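Local coordinates for protein putative Xylose isomerase (Rhodospirillum rubrum, PDB 3QXB) that binds iron and manganese ions in a xylose isomerase-like TIM barrel and probably acts as a metal-dependent isomerase, at residues A[129-134]-A[173-178]. Numbering follows the deposited sequence.
With FE (Fe (III) ion), chain E.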
loop_
_atom_site.group_PDB
_atom_site.type_symbol
_atom_site.label_atom_id
_atom_site.label_comp_id
_atom_site.label_asym_id
_atom_site.label_seq_id
_atom_site.Cartn_x
_atom_site.Cartn_y
_atom_site.Cartn_z
ATOM N N PRO A 129 -6.383 20.792 10.916
ATOM C CA PRO A 129 -6.922 20.607 12.268
ATOM C C PRO A 129 -7.125 19.188 12.777
ATOM O O PRO A 129 -7.302 19.006 13.980
ATOM C CB PRO A 129 -8.272 21.329 12.219
ATOM C CG PRO A 129 -8.619 21.469 10.811
ATOM C CD PRO A 129 -7.380 21.293 9.966
ATOM N N ALA A 130 -7.055 18.185 11.914
ATOM C CA ALA A 130 -7.456 16.872 12.329
ATOM C C ALA A 130 -6.719 15.838 11.507
ATOM O O ALA A 130 -6.326 16.118 10.374
ATOM C CB ALA A 130 -9.005 16.714 12.185
ATOM N N THR A 131 -6.551 14.658 12.085
ATOM C CA THR A 131 -5.960 13.507 11.390
ATOM C C THR A 131 -6.590 12.243 11.947
ATOM O O THR A 131 -7.234 12.265 13.005
ATOM C CB THR A 131 -4.410 13.455 11.499
ATOM O OG1 THR A 131 -3.864 12.512 10.543
ATOM C CG2 THR A 131 -3.961 13.086 12.904
ATOM N N GLY A 132 -6.500 11.171 11.178
ATOM C CA GLY A 132 -7.004 9.893 11.615
ATOM C C GLY A 132 -6.506 8.717 10.775
ATOM O O GLY A 132 -5.782 8.892 9.767
HETATM N N MSE A 133 -6.892 7.525 11.202
HETATM C CA MSE A 133 -6.544 6.301 10.530
HETATM C C MSE A 133 -7.363 5.144 11.126
HETATM O O MSE A 133 -7.990 5.310 12.185
HETATM C CB MSE A 133 -5.037 6.018 10.698
HETATM C CG MSE A 133 -4.571 5.989 12.171
HETATM SE SE MSE A 133 -2.674 5.747 12.515
HETATM C CE MSE A 133 -2.610 3.861 12.236
ATOM N N PRO A 134 -7.349 3.985 10.458
ATOM C CA PRO A 134 -7.826 2.769 11.113
ATOM C C PRO A 134 -6.981 2.491 12.338
ATOM O O PRO A 134 -5.819 2.883 12.408
ATOM C CB PRO A 134 -7.644 1.674 10.054
ATOM C CG PRO A 134 -7.459 2.428 8.735
ATOM C CD PRO A 134 -6.920 3.762 9.065
ATOM N N SER A 173 -7.489 19.824 16.583
ATOM C CA SER A 173 -8.809 19.841 17.232
ATOM C C SER A 173 -9.470 18.483 17.350
ATOM O O SER A 173 -10.365 18.330 18.164
ATOM C CB SER A 173 -9.763 20.689 16.397
ATOM O OG SER A 173 -9.278 21.979 16.336
HETATM N N MSE A 174 -9.044 17.512 16.541
HETATM C CA MSE A 174 -9.715 16.213 16.475
HETATM C C MSE A 174 -8.845 15.101 15.914
HETATM O O MSE A 174 -7.948 15.335 15.063
HETATM C CB MSE A 174 -11.036 16.341 15.687
HETATM C CG MSE A 174 -11.931 15.118 15.731
HETATM SE SE MSE A 174 -13.673 15.481 14.887
HETATM C CE MSE A 174 -14.446 16.625 16.216
ATOM N N LEU A 175 -9.076 13.893 16.424
ATOM C CA LEU A 175 -8.510 12.667 15.825
ATOM C C LEU A 175 -9.653 11.761 15.353
ATOM O O LEU A 175 -10.755 11.778 15.955
ATOM C CB LEU A 175 -7.631 11.915 16.804
ATOM C CG LEU A 175 -6.375 12.595 17.297
ATOM C CD1 LEU A 175 -5.678 11.631 18.301
ATOM C CD2 LEU A 175 -5.425 13.043 16.127
ATOM N N TYR A 176 -9.406 10.977 14.298
ATOM C CA TYR A 176 -10.408 10.008 13.823
ATOM C C TYR A 176 -9.893 8.563 13.808
ATOM O O TYR A 176 -8.710 8.313 13.574
ATOM C CB TYR A 176 -10.899 10.289 12.409
ATOM C CG TYR A 176 -11.326 11.679 12.092
ATOM C CD1 TYR A 176 -12.595 12.144 12.406
ATOM C CD2 TYR A 176 -10.495 12.507 11.417
ATOM C CE1 TYR A 176 -12.981 13.406 12.064
ATOM C CE2 TYR A 176 -10.866 13.754 11.081
ATOM C CZ TYR A 176 -12.090 14.207 11.414
ATOM O OH TYR A 176 -12.416 15.458 11.046
ATOM N N VAL A 177 -10.825 7.637 14.047
ATOM C CA VAL A 177 -10.612 6.209 13.888
ATOM C C VAL A 177 -11.566 5.732 12.814
ATOM O O VAL A 177 -12.754 6.022 12.878
ATOM C CB VAL A 177 -10.903 5.427 15.195
ATOM C CG1 VAL A 177 -10.771 3.914 14.945
ATOM C CG2 VAL A 177 -9.967 5.891 16.280
ATOM N N GLU A 178 -11.063 4.970 11.838
ATOM C CA GLU A 178 -11.907 4.419 10.782
ATOM C C GLU A 178 -12.154 2.950 11.010
ATOM O O GLU A 178 -11.207 2.153 10.892
ATOM C CB GLU A 178 -11.228 4.589 9.393
ATOM C CG GLU A 178 -11.893 3.823 8.291
ATOM C CD GLU A 178 -11.336 4.142 6.904
ATOM O OE1 GLU A 178 -10.162 4.538 6.787
ATOM O OE2 GLU A 178 -12.072 3.949 5.921
HETATM FE FE FE E . -11.801 4.509 3.835
HETATM O O HOH W 1 -10.603 2.613 3.240
HETATM O O HOH W 2 -9.656 5.044 4.388
#
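Two neighbouring parallel strands of the TIM-barrel wall, 130-133 and 174-177, pair here and lead up to the metal site. Thr131 O takes the amide of Tyr176 (N to O 2.8 Å), Tyr176 O receives Met133 N, and Met133 O receives Glu178 N (3.1 Å). At the other end Pro129 O accepts Ser173 N, with a weak second bond from Met174 N. On the barrel interior, Tyr176 has CG beside its backbone N and anti to the carbonyl carbon (chi1 -49°), which leans the ring back along the strand toward Ala130, CE2 meeting Ala130 CB at 3.7 Å. Tyr176 CB lies alongside Gly132 CA, 4.0 Å away, where a side chain on the glycine would collide with it. Trimming Tyr176 to an alanine is likely to leave Ala130 CB without its aromatic neighbour and a gap beside Ser88 and Phe90. Facing the helices, Thr131 CG2 and Leu175 CD2 lie side by side at 3.5 Å, while Thr131 OG1 hydrogen-bonds with the hydroxyls of Thr89 and Tyr56. Past the pairing, Glu178 stretches out beside the Pro134 ring and OE2 binds iron at 2.2 Å, together with Asp213, His244 and Glu286. Carboxylates and histidines gathered at the C-terminal strand ends mark the metal centre of a xylose isomerase-like TIM barrel.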